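PDB 5FR8: tonb-dependent siderophore receptor from Acinetobacter baumannii, which probably takes part in the first step of iron uptake across the outer membrane by binding iron-chelating siderophores, possibly including ferric enterobactin. Local coordinates for residues A[611-617]-A[648-654]; A[222-228]-A[708-712]. All blocks are in the same frame, centred on the assembly; numbering follows the deposited sequence.

Both contacts join loops between strands of the TonB-dependent receptor barrel, and both are partly buried, with an exposed fringe; their centres are about 21 Å apart and their nearest atoms about 9 Å apart. Interaction 1 ties the loop after strand 594-608 to the loop after strand 635-648, consecutive strand-connecting loops on the same side of the barrel, and its 611-617 loop also bonds to plug residues. Interaction 2 joins loops far apart in sequence that lie on either side of the barrel's closure, where strands 167-177 and 724-731 pair. An asparagine amide, an acid and an arginine dominate interaction 1, whereas serine hydroxyls and one arginine dominate interaction 2.

Interaction 1 (A[611-617]-A[648-654]); sequences TGNPLSL and KSRQFAE
Asn613 presents its amide head to the backbone of residues 651 and 652, so that each end of the amide is used. OD1 accepts twice, from Gln651 N at 2.9 Å and from Phe652 N at 2.8 Å; the second donor lies in the carbonyl plane on a lone pair, while the first is tilted from that plane. On the other end, ND2 of Asn613 donates to Phe652 O (2.9 Å), again along a lone pair, and to Glu654 OE2 at 3.1 Å. Both acceptors lie close to the plane of the amide, which is evidence that the two N-H bonds fix its rotation. The side chain is placed for this by its first torsion (chi1 -80°), which sets CG beside the backbone N.

Glu654 meets the amide from the opposite direction, with the carboxylate turned 45° from the amide plane. Its OE2 also receives Arg650 NH2 at 3.0 Å in a salt bridge, and ND2 of Asn613 and NH2 of Arg650 reach this oxygen from opposite faces. Arg650 has a second charged partner, Glu658, through NH1. The methyl CG2 of Thr611 lies beside the same carboxylate, nearest OE1.

Apolar atoms flank this polar cluster. Pro614 CD rests against Arg650 CA at 3.9 Å, and Leu617 CD1 approaches Lys648 O at 3.8 Å. The Phe652 ring turns its edge to Gly612 O, while CB of its neighbour Gln651 lies over one face. Leu617 O and Ser616 OG bond to Thr71 and Asp86 of the plug, placing the 611-617 loop against the plug. The amide's three bonds to Gln651 N, Phe652 N and Phe652 O satisfy main-chain groups of an irregular loop, and the fourth ties it to the Glu654 carboxylate, which the adjoining Arg650 and Asn613 donors would probably keep ionised.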
ATOM      1  N   THR A 611      12.113  -0.480  20.878  1.00 56.62           N
ATOM      2  CA  THR A 611      11.597   0.830  21.213  1.00 55.49           C
ATOM      3  C   THR A 611      10.372   0.794  22.132  1.00 56.20           C
ATOM      4  O   THR A 611      10.184   1.724  22.938  1.00 55.10           O
ATOM      5  CB  THR A 611      11.117   1.544  19.974  1.00 59.55           C
ATOM      6  OG1 THR A 611      10.002   0.818  19.444  1.00 64.05           O
ATOM      7  CG2 THR A 611      12.233   1.689  18.937  1.00 57.39           C
ATOM      8  N   GLY A 612       9.552  -0.265  21.982  1.00 53.16           N
ATOM      9  CA  GLY A 612       8.231  -0.389  22.628  1.00 51.41           C
ATOM     10  C   GLY A 612       7.104   0.302  21.840  1.00 52.88           C
ATOM     11  O   GLY A 612       5.967   0.413  22.303  1.00 52.39           O
ATOM     12  N   ASN A 613       7.406   0.796  20.645  1.00 52.10           N
ATOM     13  CA  ASN A 613       6.414   1.547  19.881  1.00 50.77           C
ATOM     14  C   ASN A 613       5.633   0.668  18.913  1.00 51.19           C
ATOM     15  O   ASN A 613       6.119  -0.379  18.497  1.00 52.19           O
ATOM     16  CB  ASN A 613       7.104   2.636  19.086  1.00 49.46           C
ATOM     17  CG  ASN A 613       7.426   3.863  19.915  1.00 51.79           C
ATOM     18  OD1 ASN A 613       6.722   4.188  20.880  1.00 52.12           O
ATOM     19  ND2 ASN A 613       8.480   4.578  19.524  1.00 51.78           N
ATOM     20  N   PRO A 614       4.425   1.101  18.528  1.00 48.79           N
ATOM     21  CA  PRO A 614       3.702   0.340  17.528  1.00 50.06           C
ATOM     22  C   PRO A 614       4.284   0.578  16.123  1.00 48.74           C
ATOM     23  O   PRO A 614       4.897   1.611  15.869  1.00 44.95           O
ATOM     24  CB  PRO A 614       2.270   0.884  17.627  1.00 49.62           C
ATOM     25  CG  PRO A 614       2.331   2.082  18.507  1.00 48.93           C
ATOM     26  CD  PRO A 614       3.762   2.373  18.824  1.00 49.17           C
ATOM     27  N   LEU A 615       4.102  -0.395  15.239  1.00 49.51           N
ATOM     28  CA  LEU A 615       4.631  -0.317  13.890  1.00 50.16           C
ATOM     29  C   LEU A 615       3.864   0.727  13.100  1.00 51.77           C
ATOM     30  O   LEU A 615       4.411   1.390  12.249  1.00 53.82           O
ATOM     31  CB  LEU A 615       4.533  -1.675  13.204  1.00 48.78           C
ATOM     32  CG  LEU A 615       5.434  -2.748  13.832  1.00 57.59           C
ATOM     33  CD1 LEU A 615       5.135  -4.138  13.252  1.00 61.19           C
ATOM     34  CD2 LEU A 615       6.913  -2.410  13.617  1.00 58.59           C
ATOM     35  N   SER A 616       2.592   0.888  13.405  1.00 55.02           N
ATOM     36  CA  SER A 616       1.694   1.587  12.511  1.00 53.52           C
ATOM     37  C   SER A 616       0.411   1.998  13.249  1.00 53.97           C
ATOM     38  O   SER A 616      -0.225   1.198  13.886  1.00 55.26           O
ATOM     39  CB  SER A 616       1.362   0.655  11.370  1.00 53.45           C
ATOM     40  OG  SER A 616       0.183   1.082  10.761  1.00 58.92           O
ATOM     41  N   LEU A 617       0.032   3.254  13.158  1.00 56.53           N
ATOM     42  CA  LEU A 617      -1.098   3.758  13.907  1.00 54.87           C
ATOM     43  C   LEU A 617      -2.399   3.165  13.373  1.00 54.21           C
ATOM     44  O   LEU A 617      -2.825   3.505  12.296  1.00 53.92           O
ATOM     45  CB  LEU A 617      -1.137   5.285  13.794  1.00 55.18           C
ATOM     46  CG  LEU A 617      -0.355   6.144  14.793  1.00 57.54           C
ATOM     47  CD1 LEU A 617       0.839   5.408  15.352  1.00 62.96           C
ATOM     48  CD2 LEU A 617       0.086   7.452  14.142  1.00 57.76           C
ATOM     49  N   LYS A 648      -3.939   4.722  19.554  1.00 58.10           N
ATOM     50  CA  LYS A 648      -2.879   5.320  20.374  1.00 61.16           C
ATOM     51  C   LYS A 648      -1.709   5.766  19.509  1.00 65.44           C
ATOM     52  O   LYS A 648      -1.429   5.187  18.436  1.00 71.61           O
ATOM     53  CB  LYS A 648      -2.374   4.373  21.467  1.00 60.39           C
ATOM     54  CG  LYS A 648      -1.906   3.028  20.945  1.00 58.32           C
ATOM     55  CD  LYS A 648      -0.992   2.263  21.886  1.00 57.08           C
ATOM     56  CE  LYS A 648      -0.805   0.865  21.278  1.00 63.42           C
ATOM     57  NZ  LYS A 648       0.484   0.180  21.616  1.00 63.30           N
ATOM     58  N   SER A 649      -1.023   6.807  19.985  1.00 63.67           N
ATOM     59  CA  SER A 649       0.148   7.331  19.316  1.00 58.55           C
ATOM     60  C   SER A 649       1.354   6.524  19.725  1.00 57.71           C
ATOM     61  O   SER A 649       1.278   5.751  20.679  1.00 60.53           O
ATOM     62  CB  SER A 649       0.393   8.739  19.796  1.00 61.13           C
ATOM     63  OG  SER A 649       0.971   8.700  21.090  1.00 57.67           O
ATOM     64  N   ARG A 650       2.469   6.717  19.021  1.00 53.29           N
ATOM     65  CA  ARG A 650       3.756   6.213  19.487  1.00 51.21           C
ATOM     66  C   ARG A 650       3.894   6.585  20.977  1.00 51.23           C
ATOM     67  O   ARG A 650       3.479   7.659  21.376  1.00 50.52           O
ATOM     68  CB  ARG A 650       4.914   6.801  18.664  1.00 51.39           C
ATOM     69  CG  ARG A 650       5.053   6.243  17.252  1.00 51.21           C
ATOM     70  CD  ARG A 650       6.063   7.032  16.409  1.00 52.87           C
ATOM     71  NE  ARG A 650       7.424   6.898  16.937  1.00 56.81           N
ATOM     72  CZ  ARG A 650       8.077   7.845  17.608  1.00 58.16           C
ATOM     73  NH1 ARG A 650       7.516   9.034  17.816  1.00 56.70           N
ATOM     74  NH2 ARG A 650       9.305   7.609  18.069  1.00 57.05           N
ATOM     75  N   GLN A 651       4.448   5.677  21.786  1.00 50.08           N
ATOM     76  CA  GLN A 651       4.493   5.838  23.235  1.00 52.53           C
ATOM     77  C   GLN A 651       5.867   6.197  23.786  1.00 57.59           C
ATOM     78  O   GLN A 651       5.957   6.636  24.949  1.00 59.05           O
ATOM     79  CB  GLN A 651       4.048   4.558  23.934  1.00 51.28           C
ATOM     80  CG  GLN A 651       2.587   4.221  23.722  1.00 53.22           C
ATOM     81  CD  GLN A 651       1.653   5.350  24.115  1.00 55.71           C
ATOM     82  OE1 GLN A 651       1.697   5.836  25.233  1.00 60.33           O
ATOM     83  NE2 GLN A 651       0.824   5.792  23.177  1.00 55.85           N
ATOM     84  N   PHE A 652       6.931   5.991  22.996  1.00 53.64           N
ATOM     85  CA  PHE A 652       8.288   6.105  23.539  1.00 54.07           C
ATOM     86  C   PHE A 652       9.238   6.849  22.616  1.00 51.82           C
ATOM     87  O   PHE A 652       9.298   6.590  21.442  1.00 53.30           O
ATOM     88  CB  PHE A 652       8.894   4.731  23.865  1.00 50.56           C
ATOM     89  CG  PHE A 652       8.104   3.939  24.840  1.00 49.72           C
ATOM     90  CD1 PHE A 652       7.854   4.426  26.104  1.00 47.19           C
ATOM     91  CD2 PHE A 652       7.582   2.680  24.477  1.00 49.19           C
ATOM     92  CE1 PHE A 652       7.114   3.684  27.004  1.00 46.29           C
ATOM     93  CE2 PHE A 652       6.825   1.947  25.379  1.00 47.36           C
ATOM     94  CZ  PHE A 652       6.598   2.453  26.647  1.00 45.80           C
ATOM     95  N   ALA A 653      10.019   7.732  23.206  1.00 54.96           N
ATOM     96  CA  ALA A 653      10.944   8.564  22.487  1.00 57.15           C
ATOM     97  C   ALA A 653      12.072   7.758  21.888  1.00 56.07           C
ATOM     98  O   ALA A 653      12.565   6.826  22.538  1.00 54.51           O
ATOM     99  CB  ALA A 653      11.501   9.608  23.444  1.00 60.60           C
ATOM    100  N   GLU A 654      12.458   8.124  20.655  1.00 54.45           N
ATOM    101  CA  GLU A 654      13.618   7.545  19.969  1.00 55.22           C
ATOM    102  C   GLU A 654      14.622   8.592  19.450  1.00 54.20           C
ATOM    103  O   GLU A 654      15.381   8.333  18.536  1.00 54.69           O
ATOM    104  CB  GLU A 654      13.184   6.706  18.760  1.00 57.04           C
ATOM    105  CG  GLU A 654      11.972   5.803  18.927  1.00 58.14           C
ATOM    106  CD  GLU A 654      11.650   5.035  17.624  1.00 60.89           C
ATOM    107  OE1 GLU A 654      12.605   4.511  16.983  1.00 52.54           O
ATOM    108  OE2 GLU A 654      10.446   4.982  17.223  1.00 59.62           O
TER

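Interaction 2 (A[222-228]-A[708-712]); sequences SIGSTAA and LRDSN
Ser225 OG is gripped from two points of the other loop: it accepts from Ser711 N at 2.7 Å and donates to Arg709 O, also at 2.7 Å. This donor stands only slightly tilted from the carbonyl plane. A weak bond from Ala227 N joins them. The hydroxyl lies anti to the nitrogen of its own residue (chi1 179°), which carries it across to the 709-711 backbone.

Ser711 makes the reciprocal bond. Its OG takes the N-H of Thr226 at 3.1 Å, and the nearly straight N-H...O angle of 166° supports the assignment. The two serines thus each bond to main chain of the opposite loop. Thr226 OG1 is hydrogen-bonded to Asn272 O.

Arg709 runs extended from CG to NE along Ala227, whose CB lies over one face of the guanidinium, 3.8 Å from NE. NH1 donates to Ala228 O at 2.9 Å, and this oxygen lies at the edge of the guanidinium, nearly in its plane. NH1 also forms a salt bridge with Asp268. At the more exposed end, CD1 of Ile223 packs against Leu708 CB at 3.5 Å, the two side chains crossing at a slant.

Asn220 bonds to Arg709 N and Ala227 O, adding a further tie between the loops beyond strands 201-212 and 693-700. Because serine hydroxyls and the guanidinium pair with main-chain atoms, the contact satisfies backbone polar groups in two segments without regular secondary structure, and the Asp268 carboxylate probably balances the buried charge of Arg709.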
ATOM      1  N   SER A 222      -9.475  25.682  12.894  1.00 75.41           N
ATOM      2  CA  SER A 222     -10.413  25.923  13.991  1.00 70.97           C
ATOM      3  C   SER A 222     -10.040  25.176  15.242  1.00 69.22           C
ATOM      4  O   SER A 222     -10.762  25.260  16.212  1.00 71.92           O
ATOM      5  CB  SER A 222     -11.843  25.554  13.584  1.00 70.16           C
ATOM      6  OG  SER A 222     -11.859  24.369  12.801  1.00 70.91           O
ATOM      7  N   ILE A 223      -8.931  24.442  15.242  1.00 67.98           N
ATOM      8  CA  ILE A 223      -8.432  23.806  16.475  1.00 68.21           C
ATOM      9  C   ILE A 223      -6.954  24.093  16.667  1.00 66.78           C
ATOM     10  O   ILE A 223      -6.243  23.283  17.260  1.00 64.60           O
ATOM     11  CB  ILE A 223      -8.563  22.268  16.461  1.00 71.33           C
ATOM     12  CG1 ILE A 223      -9.908  21.812  15.896  1.00 71.51           C
ATOM     13  CG2 ILE A 223      -8.392  21.691  17.868  1.00 75.96           C
ATOM     14  CD1 ILE A 223      -9.860  20.366  15.438  1.00 71.93           C
ATOM     15  N   GLY A 224      -6.488  25.231  16.152  1.00 67.53           N
ATOM     16  CA  GLY A 224      -5.108  25.684  16.378  1.00 68.02           C
ATOM     17  C   GLY A 224      -4.062  24.930  15.581  1.00 69.87           C
ATOM     18  O   GLY A 224      -2.885  24.939  15.938  1.00 75.14           O
ATOM     19  N   SER A 225      -4.478  24.282  14.494  1.00 69.34           N
ATOM     20  CA  SER A 225      -3.624  23.337  13.777  1.00 67.48           C
ATOM     21  C   SER A 225      -3.180  23.891  12.423  1.00 68.27           C
ATOM     22  O   SER A 225      -3.965  24.511  11.683  1.00 65.84           O
ATOM     23  CB  SER A 225      -4.329  21.976  13.589  1.00 65.55           C
ATOM     24  OG  SER A 225      -3.514  21.047  12.866  1.00 65.34           O
ATOM     25  N   THR A 226      -1.909  23.629  12.114  1.00 65.40           N
ATOM     26  CA  THR A 226      -1.278  24.085  10.890  1.00 64.41           C
ATOM     27  C   THR A 226      -1.094  22.958   9.874  1.00 62.03           C
ATOM     28  O   THR A 226      -0.522  23.167   8.805  1.00 57.65           O
ATOM     29  CB  THR A 226       0.104  24.647  11.205  1.00 66.17           C
ATOM     30  OG1 THR A 226       0.788  23.714  12.055  1.00 65.28           O
ATOM     31  CG2 THR A 226      -0.018  26.013  11.898  1.00 65.96           C
ATOM     32  N   ALA A 227      -1.582  21.770  10.212  1.00 62.29           N
ATOM     33  CA  ALA A 227      -1.454  20.643   9.309  1.00 62.82           C
ATOM     34  C   ALA A 227      -2.414  20.795   8.162  1.00 63.33           C
ATOM     35  O   ALA A 227      -3.516  21.298   8.340  1.00 66.52           O
ATOM     36  CB  ALA A 227      -1.710  19.337  10.023  1.00 61.67           C
ATOM     37  N   ALA A 228      -1.987  20.356   6.984  1.00 62.55           N
ATOM     38  CA  ALA A 228      -2.817  20.430   5.808  1.00 64.12           C
ATOM     39  C   ALA A 228      -3.868  19.332   5.792  1.00 63.71           C
ATOM     40  O   ALA A 228      -3.693  18.271   6.397  1.00 66.76           O
ATOM     41  CB  ALA A 228      -1.951  20.316   4.578  1.00 71.62           C
ATOM     42  N   LEU A 708     -10.778  16.744  12.482  1.00 64.06           N
ATOM     43  CA  LEU A 708      -9.744  17.562  11.837  1.00 64.45           C
ATOM     44  C   LEU A 708      -8.345  17.196  12.300  1.00 62.43           C
ATOM     45  O   LEU A 708      -8.141  16.777  13.428  1.00 62.49           O
ATOM     46  CB  LEU A 708      -9.957  19.024  12.160  1.00 69.08           C
ATOM     47  CG  LEU A 708     -11.365  19.557  11.908  1.00 71.37           C
ATOM     48  CD1 LEU A 708     -11.434  21.022  12.269  1.00 72.42           C
ATOM     49  CD2 LEU A 708     -11.761  19.331  10.455  1.00 73.32           C
ATOM     50  N   ARG A 709      -7.379  17.325  11.403  1.00 64.88           N
ATOM     51  CA  ARG A 709      -6.017  16.887  11.681  1.00 61.34           C
ATOM     52  C   ARG A 709      -5.294  17.899  12.543  1.00 63.75           C
ATOM     53  O   ARG A 709      -5.221  19.084  12.204  1.00 60.72           O
ATOM     54  CB  ARG A 709      -5.245  16.664  10.389  1.00 58.20           C
ATOM     55  CG  ARG A 709      -3.821  16.174  10.583  1.00 55.93           C
ATOM     56  CD  ARG A 709      -3.217  15.957   9.218  1.00 56.09           C
ATOM     57  NE  ARG A 709      -1.785  15.659   9.227  1.00 57.47           N
ATOM     58  CZ  ARG A 709      -0.955  16.019   8.252  1.00 54.63           C
ATOM     59  NH1 ARG A 709      -1.407  16.722   7.204  1.00 51.33           N
ATOM     60  NH2 ARG A 709       0.330  15.683   8.336  1.00 53.80           N
ATOM     61  N   ASP A 710      -4.766  17.404  13.656  1.00 63.15           N
ATOM     62  CA  ASP A 710      -4.148  18.234  14.671  1.00 64.69           C
ATOM     63  C   ASP A 710      -2.654  18.140  14.491  1.00 62.61           C
ATOM     64  O   ASP A 710      -2.089  17.059  14.614  1.00 57.53           O
ATOM     65  CB  ASP A 710      -4.546  17.700  16.043  1.00 64.44           C
ATOM     66  CG  ASP A 710      -4.215  18.639  17.173  1.00 65.41           C
ATOM     67  OD1 ASP A 710      -3.306  19.468  17.008  1.00 67.82           O
ATOM     68  OD2 ASP A 710      -4.869  18.530  18.244  1.00 63.13           O
ATOM     69  N   SER A 711      -2.024  19.270  14.185  1.00 63.84           N
ATOM     70  CA  SER A 711      -0.573  19.336  14.151  1.00 68.20           C
ATOM     71  C   SER A 711       0.049  19.227  15.534  1.00 68.46           C
ATOM     72  O   SER A 711       1.160  18.717  15.672  1.00 69.16           O
ATOM     73  CB  SER A 711      -0.112  20.623  13.501  1.00 72.28           C
ATOM     74  OG  SER A 711      -0.653  21.720  14.202  1.00 83.38           O
ATOM     75  N   ASN A 712      -0.651  19.697  16.561  1.00 69.80           N
ATOM     76  CA  ASN A 712      -0.138  19.582  17.936  1.00 71.86           C
ATOM     77  C   ASN A 712      -0.372  18.221  18.633  1.00 69.96           C
ATOM     78  O   ASN A 712      -0.287  18.131  19.844  1.00 63.35           O
ATOM     79  CB  ASN A 712      -0.723  20.689  18.792  1.00 70.96           C
ATOM     80  CG  ASN A 712      -0.397  22.059  18.255  1.00 77.15           C
ATOM     81  OD1 ASN A 712      -1.294  22.869  17.989  1.00 77.71           O
ATOM     82  ND2 ASN A 712       0.894  22.334  18.093  1.00 76.45           N
TER